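Local coordinates for single-stranded DNA-binding protein (Enterobacter phage Enc34, PDB 5ODK), which probably binds single-stranded DNA through an OB-fold domain during phage DNA replication, at residues L90-G95 and G107-S112; I23-V28 and I51-P56; S147-W152 and I162-L167. All blocks are in the same frame, centred on the assembly; numbering follows the deposited sequence. Where two conformers were deposited one is given.

Interaction 1 (L90-G95 and G107-S112); sequences LFIKDG and GMWVIS
Ile92 and Ile111 meet as an antiparallel non-hydrogen-bonded pair, their CG1 atoms 3.9 Å apart and their side chains slanting across one another. The CG1 branch of Ile92 stands anti to its backbone N (chi1 -177°), which carries Ile92 CD1 over to Trp109, 4.0 Å from Trp109 CB. Two places on, and on the same face of the sheet, Asp94 slants across the indole's CZ3 end: Asp94 CB lies 3.9 Å from Trp109 CZ3, and carboxylate and ring planes are 54° apart. Asp94 OD1 makes a salt bridge with Lys57 NZ and also accepts from the backbone N of Asp96. Lys57 and Lys64 both make cation-pi contacts with Trp109, so the ring sits among two lysines and an acid. At the ring's edge, near its plane, comes the carbonyl O of Lys93.

Lys93 O accepts from Val110 N at 2.8 Å, and Lys93 N gives a bond back to Val110 O. Beyond this pair Ser112 N bonds Phe91 O, while Gly95 N reaches Met108 O by a more bent bond (137° at the hydrogen).

With its CG set between backbone N and carbonyl carbon, Phe91 places its ring alongside Ile111, Phe91 CD1 4.0 Å from Ile111 CG2. Helix 61-76 packs on this side, Ile67 and Ile71 against Phe91 and Ile71 against Ile92, and strand 159-173 adds Ile162 and Ala164. Strand 92-94 thus pairs with one edge of strand 108-115, whose other edge is taken by strand 49-56.

Interaction 2 (I23-V28 and I51-P56); sequences IKVSNV and ITLLMP
Val25 is the first residue of 23-28 to touch 51-56, and it does so with both methyls. Val25 CG2 comes within 3.7 Å of Leu53 CD1, the two side chains meeting at a slant. Val25 CG1 lies 3.9 Å from Met55 SD, where the methionine crosses the valine at about a right angle. In Met55, CG anti to the backbone N (chi1 -177°) and an extended second torsion carry SD there; the chain bends only beyond it, at chi3.

At Asn27 the chain turns a corner with both backbone angles positive (phi 60°, psi 64°). Its side chain leads away from 51-56: ND2 bonds Asn14 OD1 and OD1 accepts from Arg172 NE, while Asn27 O passes 4.1 Å from Pro56 CD.

Val28, just past the corner, makes the broadest contact. Val28 CB sits 3.5 Å from Leu54 O, and the two methyls part: Val28 CG1 packs 3.7 Å from Met55 CG, Val28 CG2 3.9 Å from Leu53 CB. No hydrogen bond links the two segments, and the joint is mainly apolar, valine methyls against leucine and methionine side chains.

Ile67 of helix 61-76 also packs on Val25, and Val145 on Val28 and Leu53. Asn27 and Val28 together face Val145 in a G1 beta bulge. A strand that bends sharply at a bulge and so serves both sides of a closed sheet, over an apolar core, is characteristic of the OB-fold barrel, in which the first strand is commonly kinked in this way.

Interaction 3 (S147-W152 and I162-L167); sequences SVIRPW and INANLL. With PO4 (phosphate ion), chain D.
Trp152 and Asn163 face each other across the hairpin, and the indole lies over the asparagine. Asn163 CB makes a CH-pi contact 3.7 Å from the centroid of the five-membered ring, while ND2 stands over the face near its rim, 3.4 Å from Trp152 CZ2, the amide plane turned 63° from the ring; that N also bonds Gln154 OE1. Asn165 approaches differently: its amide plane is only 15° from the ring plane, with ND2 3.4 Å from Trp152 CD1.

Backbone hydrogen bonds run in antiparallel register, paired at Arg150 with Asn165 and at Trp152 with Asn163; Leu167 N to Val148 O adds a fifth.

Two waters bridge polar groups. One accepts from Arg150 NE and Asn165 ND2, the other accepts from Trp152 NE1 and gives to Ala164 O. Arg150, bent at chi3 (71°), turns its guanidinium edge to a phosphate ion, probably from the crystallisation liquor, NH2 donating to O1 at 2.8 Å; NH1 goes to Ser20 O.

Apolar contacts fill the other face, where Ile149 CD1 meets Ala164 CB at 4.3 Å. Ala113 of strand 108-115 packs on Ile149, Ala164 and Leu166, helix 61-76 lies against Pro151 and Ile162, and strand 23-26 pairs with strand 144-156.

All three contacts reach the same curled sheet; interactions 1 and 3 pair neighbouring strands, whereas interaction 2 packs side chains across. Interactions 1 and 2 are nearest, centres about 9 Å apart, and their strands 108-115 and 49-56 are neighbours: Ile111 O to Leu53 N and Trp109 O to Met55 N, both 2.8 Å, are probable hydrogen bonds. Interaction 2 is tied to interaction 3 in the same manner, through Ile23 N to Ile149 O and Val25 N to Ser147 O, each 2.9 Å. Between interactions 1 and 3, about 13 Å apart at their centres, Phe91 CG packs 3.6 Å from Ala164 CB. Asn27 lies about 7 Å, side chain to side chain, from Lys13, a magnesium-binding residue; no magnesium is bound here.

Interaction 1 (L90-G95 and G107-S112)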
loop_
_atom_site.group_PDB
_atom_site.type_symbol
_atom_site.label_atom_id
_atom_site.label_comp_id
_atom_site.label_asym_id
_atom_site.label_seq_id
_atom_site.Cartn_x
_atom_site.Cartn_y
_atom_site.Cartn_z
ATOM N N LEU A 90 -4.285 -11.472 -4.874
ATOM C CA LEU A 90 -3.837 -10.715 -3.703
ATOM C C LEU A 90 -3.333 -9.327 -4.110
ATOM O O LEU A 90 -2.853 -9.124 -5.219
ATOM C CB LEU A 90 -2.693 -11.465 -2.978
ATOM C CG LEU A 90 -2.978 -12.873 -2.518
ATOM C CD1 LEU A 90 -1.712 -13.486 -1.916
ATOM C CD2 LEU A 90 -4.157 -12.922 -1.574
ATOM N N PHE A 91 -3.352 -8.423 -3.138
ATOM C CA PHE A 91 -2.880 -7.049 -3.382
ATOM C C PHE A 91 -1.363 -6.934 -3.491
ATOM O O PHE A 91 -0.868 -5.849 -3.798
ATOM C CB PHE A 91 -3.388 -6.089 -2.290
ATOM C CG PHE A 91 -2.857 -6.346 -0.897
ATOM C CD1 PHE A 91 -1.629 -5.872 -0.516
ATOM C CD2 PHE A 91 -3.620 -7.034 0.044
ATOM C CE1 PHE A 91 -1.147 -6.075 0.761
ATOM C CE2 PHE A 91 -3.152 -7.234 1.326
ATOM C CZ PHE A 91 -1.918 -6.723 1.693
ATOM N N ILE A 92 -0.629 -8.007 -3.157
ATOM C CA ILE A 92 0.838 -7.987 -3.194
ATOM C C ILE A 92 1.281 -9.030 -4.209
ATOM O O ILE A 92 0.804 -10.157 -4.184
ATOM C CB ILE A 92 1.465 -8.191 -1.818
ATOM C CG1 ILE A 92 3.000 -8.091 -1.880
ATOM C CG2 ILE A 92 1.010 -9.489 -1.147
ATOM C CD1 ILE A 92 3.677 -7.946 -0.523
ATOM N N LYS A 93 2.184 -8.638 -5.095
ATOM C CA LYS A 93 2.678 -9.467 -6.170
ATOM C C LYS A 93 4.199 -9.387 -6.258
ATOM O O LYS A 93 4.833 -8.498 -5.671
ATOM C CB LYS A 93 2.018 -9.054 -7.517
ATOM C CG LYS A 93 0.532 -9.402 -7.552
ATOM C CD LYS A 93 -0.252 -9.086 -8.825
ATOM C CE LYS A 93 -1.628 -9.749 -8.753
ATOM N NZ LYS A 93 -2.413 -9.432 -9.956
ATOM N N ASP A 94 4.797 -10.355 -6.944
ATOM C CA ASP A 94 6.245 -10.468 -7.056
ATOM C C ASP A 94 6.731 -9.715 -8.303
ATOM O O ASP A 94 6.453 -10.121 -9.435
ATOM C CB ASP A 94 6.603 -11.954 -7.122
ATOM C CG ASP A 94 8.091 -12.208 -7.139
ATOM O OD1 ASP A 94 8.889 -11.310 -7.450
ATOM O OD2 ASP A 94 8.449 -13.366 -6.908
ATOM N N GLY A 95 7.440 -8.609 -8.087
ATOM C CA GLY A 95 7.947 -7.829 -9.184
ATOM C C GLY A 95 8.892 -8.530 -10.140
ATOM O O GLY A 95 9.024 -8.153 -11.284
ATOM N N GLY A 107 13.381 -6.631 -8.317
ATOM C CA GLY A 107 13.736 -6.695 -6.910
ATOM C C GLY A 107 12.719 -6.083 -5.977
ATOM O O GLY A 107 13.047 -5.758 -4.847
ATOM N N MET A 108 11.466 -5.992 -6.427
ATOM C CA MET A 108 10.398 -5.383 -5.639
ATOM C C MET A 108 9.241 -6.324 -5.369
ATOM O O MET A 108 8.910 -7.138 -6.234
ATOM C CB MET A 108 9.787 -4.172 -6.380
ATOM C CG MET A 108 10.743 -3.086 -6.780
ATOM S SD MET A 108 11.313 -2.158 -5.347
ATOM C CE MET A 108 11.896 -0.644 -6.073
ATOM N N TRP A 109 8.617 -6.175 -4.200
ATOM C CA TRP A 109 7.232 -6.570 -4.002
ATOM C C TRP A 109 6.375 -5.414 -4.503
ATOM O O TRP A 109 6.717 -4.250 -4.271
ATOM C CB TRP A 109 6.904 -6.851 -2.531
ATOM C CG TRP A 109 7.769 -7.933 -1.928
ATOM C CD1 TRP A 109 8.753 -7.775 -0.955
ATOM C CD2 TRP A 109 7.780 -9.275 -2.285
ATOM N NE1 TRP A 109 9.333 -8.954 -0.685
ATOM C CE2 TRP A 109 8.763 -9.911 -1.490
ATOM C CE3 TRP A 109 7.034 -10.037 -3.180
ATOM C CZ2 TRP A 109 9.042 -11.272 -1.588
ATOM C CZ3 TRP A 109 7.311 -11.373 -3.292
ATOM C CH2 TRP A 109 8.301 -11.993 -2.495
ATOM N N VAL A 110 5.263 -5.727 -5.177
ATOM C CA VAL A 110 4.393 -4.697 -5.774
ATOM C C VAL A 110 3.089 -4.757 -5.037
ATOM O O VAL A 110 2.367 -5.751 -5.124
ATOM C CB VAL A 110 4.198 -4.931 -7.288
ATOM C CG1 VAL A 110 3.338 -3.839 -7.909
ATOM C CG2 VAL A 110 5.561 -5.024 -7.972
ATOM N N ILE A 111 2.746 -3.667 -4.341
ATOM C CA ILE A 111 1.527 -3.585 -3.570
ATOM C C ILE A 111 0.568 -2.613 -4.240
ATOM O O ILE A 111 0.956 -1.471 -4.554
ATOM C CB ILE A 111 1.825 -3.123 -2.137
ATOM C CG1 ILE A 111 2.563 -4.218 -1.354
ATOM C CG2 ILE A 111 0.577 -2.663 -1.417
ATOM C CD1 ILE A 111 3.194 -3.724 -0.076
ATOM N N SER A 112 -0.690 -3.025 -4.409
ATOM C CA SER A 112 -1.733 -2.139 -4.898
ATOM C C SER A 112 -2.711 -1.874 -3.790
ATOM O O SER A 112 -3.201 -2.797 -3.146
ATOM C CB SER A 112 -2.457 -2.839 -6.035
ATOM O OG SER A 112 -1.524 -3.217 -7.014
#

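Interaction 2 (I23-V28 and I51-P56)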
loop_
_atom_site.group_PDB
_atom_site.type_symbol
_atom_site.label_atom_id
_atom_site.label_comp_id
_atom_site.label_asym_id
_atom_site.label_seq_id
_atom_site.Cartn_x
_atom_site.Cartn_y
_atom_site.Cartn_z
ATOM N N ILE A 23 -1.166 -1.837 8.726
ATOM C CA ILE A 23 0.212 -2.140 8.407
ATOM C C ILE A 23 0.835 -0.885 7.814
ATOM O O ILE A 23 0.350 -0.371 6.792
ATOM C CB ILE A 23 0.309 -3.298 7.381
ATOM C CG1 ILE A 23 -0.474 -4.515 7.873
ATOM C CG2 ILE A 23 1.772 -3.641 7.106
ATOM C CD1 ILE A 23 -0.661 -5.567 6.805
ATOM N N LYS A 24 1.940 -0.427 8.395
ATOM C CA LYS A 24 2.762 0.627 7.785
ATOM C C LYS A 24 3.894 -0.030 7.010
ATOM O O LYS A 24 4.611 -0.853 7.583
ATOM C CB LYS A 24 3.337 1.594 8.826
ATOM C CG LYS A 24 4.149 2.737 8.230
ATOM C CD LYS A 24 4.641 3.678 9.320
ATOM C CE LYS A 24 5.467 4.815 8.788
ATOM N NZ LYS A 24 5.841 5.718 9.924
ATOM N N VAL A 25 4.012 0.289 5.729
ATOM C CA VAL A 25 5.156 -0.060 4.902
ATOM C C VAL A 25 5.946 1.205 4.688
ATOM O O VAL A 25 5.418 2.205 4.184
ATOM C CB VAL A 25 4.802 -0.767 3.597
ATOM C CG1 VAL A 25 4.216 -2.140 3.897
ATOM C CG2 VAL A 25 3.951 0.050 2.664
ATOM N N SER A 26 7.196 1.202 5.135
ATOM C CA SER A 26 8.016 2.409 5.151
ATOM C C SER A 26 9.061 2.371 4.071
ATOM O O SER A 26 9.643 1.305 3.802
ATOM C CB SER A 26 8.649 2.625 6.505
ATOM O OG SER A 26 7.663 2.644 7.529
ATOM N N ASN A 27 9.336 3.528 3.468
ATOM C CA ASN A 27 10.433 3.664 2.517
ATOM C C ASN A 27 10.274 2.735 1.321
ATOM O O ASN A 27 11.076 1.824 1.066
ATOM C CB ASN A 27 11.751 3.487 3.258
ATOM C CG ASN A 27 11.862 4.416 4.441
ATOM O OD1 ASN A 27 11.685 5.650 4.273
ATOM N ND2 ASN A 27 12.075 3.859 5.640
ATOM N N VAL A 28 9.208 3.009 0.592
ATOM C CA VAL A 28 8.840 2.280 -0.630
ATOM C C VAL A 28 8.694 3.296 -1.756
ATOM O O VAL A 28 8.435 4.483 -1.489
ATOM C CB VAL A 28 7.575 1.445 -0.439
ATOM C CG1 VAL A 28 7.815 0.400 0.638
ATOM C CG2 VAL A 28 6.369 2.315 -0.109
ATOM N N ILE A 51 -2.813 3.835 -5.185
ATOM C CA ILE A 51 -1.397 3.942 -5.385
ATOM C C ILE A 51 -0.834 2.527 -5.553
ATOM O O ILE A 51 -1.445 1.554 -5.052
ATOM C CB ILE A 51 -0.719 4.670 -4.176
ATOM C CG1 ILE A 51 0.639 5.254 -4.532
ATOM C CG2 ILE A 51 -0.648 3.729 -2.974
ATOM C CD1 ILE A 51 1.100 6.291 -3.503
ATOM N N THR A 52 0.304 2.436 -6.234
ATOM C CA THR A 52 1.108 1.237 -6.245
ATOM C C THR A 52 2.376 1.550 -5.442
ATOM O O THR A 52 2.969 2.625 -5.574
ATOM C CB THR A 52 1.416 0.806 -7.687
ATOM O OG1 THR A 52 0.194 0.392 -8.303
ATOM C CG2 THR A 52 2.422 -0.353 -7.695
ATOM N N LEU A 53 2.789 0.594 -4.622
ATOM C CA LEU A 53 3.983 0.720 -3.778
ATOM C C LEU A 53 4.967 -0.339 -4.204
ATOM O O LEU A 53 4.618 -1.528 -4.278
ATOM C CB LEU A 53 3.622 0.577 -2.316
ATOM C CG LEU A 53 2.521 1.507 -1.812
ATOM C CD1 LEU A 53 2.124 1.130 -0.404
ATOM C CD2 LEU A 53 2.903 2.986 -1.854
ATOM N N LEU A 54 6.192 0.073 -4.523
ATOM C CA LEU A 54 7.251 -0.815 -4.912
ATOM C C LEU A 54 8.163 -0.967 -3.720
ATOM O O LEU A 54 8.847 -0.017 -3.298
ATOM C CB LEU A 54 7.977 -0.226 -6.101
ATOM C CG LEU A 54 7.109 0.047 -7.311
ATOM C CD1 LEU A 54 7.928 0.721 -8.383
ATOM C CD2 LEU A 54 6.436 -1.213 -7.851
ATOM N N MET A 55 8.152 -2.161 -3.121
ATOM C CA MET A 55 8.801 -2.371 -1.846
ATOM C C MET A 55 10.063 -3.221 -2.061
ATOM O O MET A 55 9.965 -4.404 -2.389
ATOM C CB MET A 55 7.802 -3.040 -0.902
ATOM C CG MET A 55 8.328 -3.256 0.471
ATOM S SD MET A 55 7.007 -3.673 1.623
ATOM C CE MET A 55 6.728 -5.380 1.220
ATOM N N PRO A 56 11.278 -2.638 -1.892
ATOM C CA PRO A 56 12.511 -3.422 -2.132
ATOM C C PRO A 56 12.591 -4.673 -1.271
ATOM O O PRO A 56 12.501 -4.624 -0.043
ATOM C CB PRO A 56 13.613 -2.433 -1.814
ATOM C CG PRO A 56 13.017 -1.097 -2.158
ATOM C CD PRO A 56 11.575 -1.204 -1.718
#

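Interaction 3 (S147-W152 and I162-L167)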
loop_
_atom_site.group_PDB
_atom_site.type_symbol
_atom_site.label_atom_id
_atom_site.label_comp_id
_atom_site.label_asym_id
_atom_site.label_seq_id
_atom_site.Cartn_x
_atom_site.Cartn_y
_atom_site.Cartn_z
ATOM N N SER A 147 3.516 4.329 3.815
ATOM C CA SER A 147 2.065 4.253 3.664
ATOM C C SER A 147 1.460 3.313 4.671
ATOM O O SER A 147 2.055 2.250 4.966
ATOM C CB SER A 147 1.734 3.810 2.242
ATOM O OG SER A 147 0.353 3.647 1.993
ATOM N N VAL A 148 0.287 3.647 5.170
ATOM C CA VAL A 148 -0.515 2.758 6.003
ATOM C C VAL A 148 -1.655 2.194 5.182
ATOM O O VAL A 148 -2.419 2.940 4.540
ATOM C CB VAL A 148 -1.027 3.437 7.291
ATOM C CG1 VAL A 148 -1.854 2.457 8.100
ATOM C CG2 VAL A 148 0.124 3.958 8.116
ATOM N N ILE A 149 -1.730 0.859 5.222
ATOM C CA ILE A 149 -2.725 0.094 4.507
ATOM C C ILE A 149 -3.405 -0.883 5.465
ATOM O O ILE A 149 -2.926 -1.095 6.592
ATOM C CB ILE A 149 -2.097 -0.675 3.305
ATOM C CG1 ILE A 149 -1.068 -1.718 3.781
ATOM C CG2 ILE A 149 -1.457 0.298 2.322
ATOM C CD1 ILE A 149 -0.575 -2.630 2.688
ATOM N N ARG A 150 -4.505 -1.472 5.037
ATOM C CA ARG A 150 -5.067 -2.584 5.812
ATOM C C ARG A 150 -5.791 -3.513 4.860
ATOM O O ARG A 150 -6.566 -3.060 4.028
ATOM C CB ARG A 150 -6.016 -2.123 6.907
ATOM C CG ARG A 150 -6.249 -3.264 7.899
ATOM C CD ARG A 150 -6.941 -2.827 9.162
ATOM N NE ARG A 150 -8.346 -2.502 8.923
ATOM C CZ ARG A 150 -9.217 -2.223 9.895
ATOM N NH1 ARG A 150 -8.817 -2.122 11.177
ATOM N NH2 ARG A 150 -10.481 -2.020 9.590
ATOM N N PRO A 151 -5.558 -4.829 4.990
ATOM C CA PRO A 151 -6.244 -5.759 4.077
ATOM C C PRO A 151 -7.759 -5.819 4.316
ATOM O O PRO A 151 -8.267 -5.499 5.404
ATOM C CB PRO A 151 -5.648 -7.106 4.478
ATOM C CG PRO A 151 -4.343 -6.796 5.115
ATOM C CD PRO A 151 -4.644 -5.548 5.907
ATOM N N TRP A 152 -8.470 -6.248 3.285
ATOM C CA TRP A 152 -9.886 -6.606 3.370
ATOM C C TRP A 152 -10.170 -7.677 2.323
ATOM O O TRP A 152 -9.459 -7.798 1.339
ATOM C CB TRP A 152 -10.809 -5.393 3.215
ATOM C CG TRP A 152 -10.753 -4.649 1.947
ATOM C CD1 TRP A 152 -9.839 -3.684 1.598
ATOM C CD2 TRP A 152 -11.691 -4.725 0.881
ATOM N NE1 TRP A 152 -10.126 -3.180 0.368
ATOM C CE2 TRP A 152 -11.284 -3.762 -0.092
ATOM C CE3 TRP A 152 -12.862 -5.462 0.660
ATOM C CZ2 TRP A 152 -11.995 -3.551 -1.275
ATOM C CZ3 TRP A 152 -13.589 -5.222 -0.527
ATOM C CH2 TRP A 152 -13.137 -4.278 -1.482
ATOM N N ILE A 162 -8.026 -10.713 -1.901
ATOM C CA ILE A 162 -7.644 -9.959 -0.711
ATOM C C ILE A 162 -7.056 -8.645 -1.238
ATOM O O ILE A 162 -6.052 -8.629 -1.938
ATOM C CB ILE A 162 -6.628 -10.663 0.205
ATOM C CG1 ILE A 162 -7.142 -12.070 0.634
ATOM C CG2 ILE A 162 -6.323 -9.805 1.419
ATOM C CD1 ILE A 162 -8.423 -12.064 1.443
ATOM N N ASN A 163 -7.729 -7.560 -0.890
ATOM C CA ASN A 163 -7.398 -6.213 -1.319
ATOM C C ASN A 163 -6.758 -5.473 -0.164
ATOM O O ASN A 163 -6.758 -5.937 0.983
ATOM C CB ASN A 163 -8.686 -5.502 -1.740
ATOM C CG ASN A 163 -9.354 -6.124 -2.910
ATOM O OD1 ASN A 163 -8.694 -6.581 -3.832
ATOM N ND2 ASN A 163 -10.685 -6.226 -2.829
ATOM N N ALA A 164 -6.245 -4.266 -0.442
ATOM C CA ALA A 164 -5.673 -3.406 0.591
ATOM C C ALA A 164 -6.331 -2.012 0.537
ATOM O O ALA A 164 -6.329 -1.364 -0.522
ATOM C CB ALA A 164 -4.179 -3.265 0.427
ATOM N N ASN A 165 -6.881 -1.596 1.655
ATOM C CA ASN A 165 -7.314 -0.211 1.829
ATOM C C ASN A 165 -6.087 0.670 1.959
ATOM O O ASN A 165 -5.148 0.355 2.671
ATOM C CB ASN A 165 -8.167 -0.044 3.087
ATOM C CG ASN A 165 -9.596 -0.474 2.899
ATOM O OD1 ASN A 165 -10.185 -0.142 1.876
ATOM N ND2 ASN A 165 -10.140 -1.215 3.872
ATOM N N LEU A 166 -6.151 1.816 1.285
ATOM C CA LEU A 166 -5.127 2.855 1.338
ATOM C C LEU A 166 -5.556 3.906 2.323
ATOM O O LEU A 166 -6.531 4.611 2.067
ATOM C CB LEU A 166 -4.938 3.463 -0.039
ATOM C CG LEU A 166 -3.893 4.563 -0.146
ATOM C CD1 LEU A 166 -2.533 4.067 0.258
ATOM C CD2 LEU A 166 -3.869 5.126 -1.551
ATOM N N LEU A 167 -4.837 4.045 3.443
ATOM C CA LEU A 167 -5.294 4.906 4.543
ATOM C C LEU A 167 -4.425 6.133 4.762
ATOM O O LEU A 167 -4.960 7.180 5.174
ATOM C CB LEU A 167 -5.462 4.095 5.813
ATOM C CG LEU A 167 -6.516 3.023 5.552
ATOM C CD1 LEU A 167 -6.330 1.777 6.333
ATOM C CD2 LEU A 167 -7.908 3.511 5.539
HETATM P P PO4 D . -12.763 -3.682 6.851
HETATM O O1 PO4 D . -11.730 -2.700 7.122
HETATM O O2 PO4 D . -13.573 -3.729 8.152
HETATM O O3 PO4 D . -13.657 -3.361 5.639
HETATM O O4 PO4 D . -12.177 -5.092 6.646
HETATM O O HOH W 1 -9.277 -2.890 6.179
HETATM O O HOH W 2 -9.385 -1.068 -1.404
#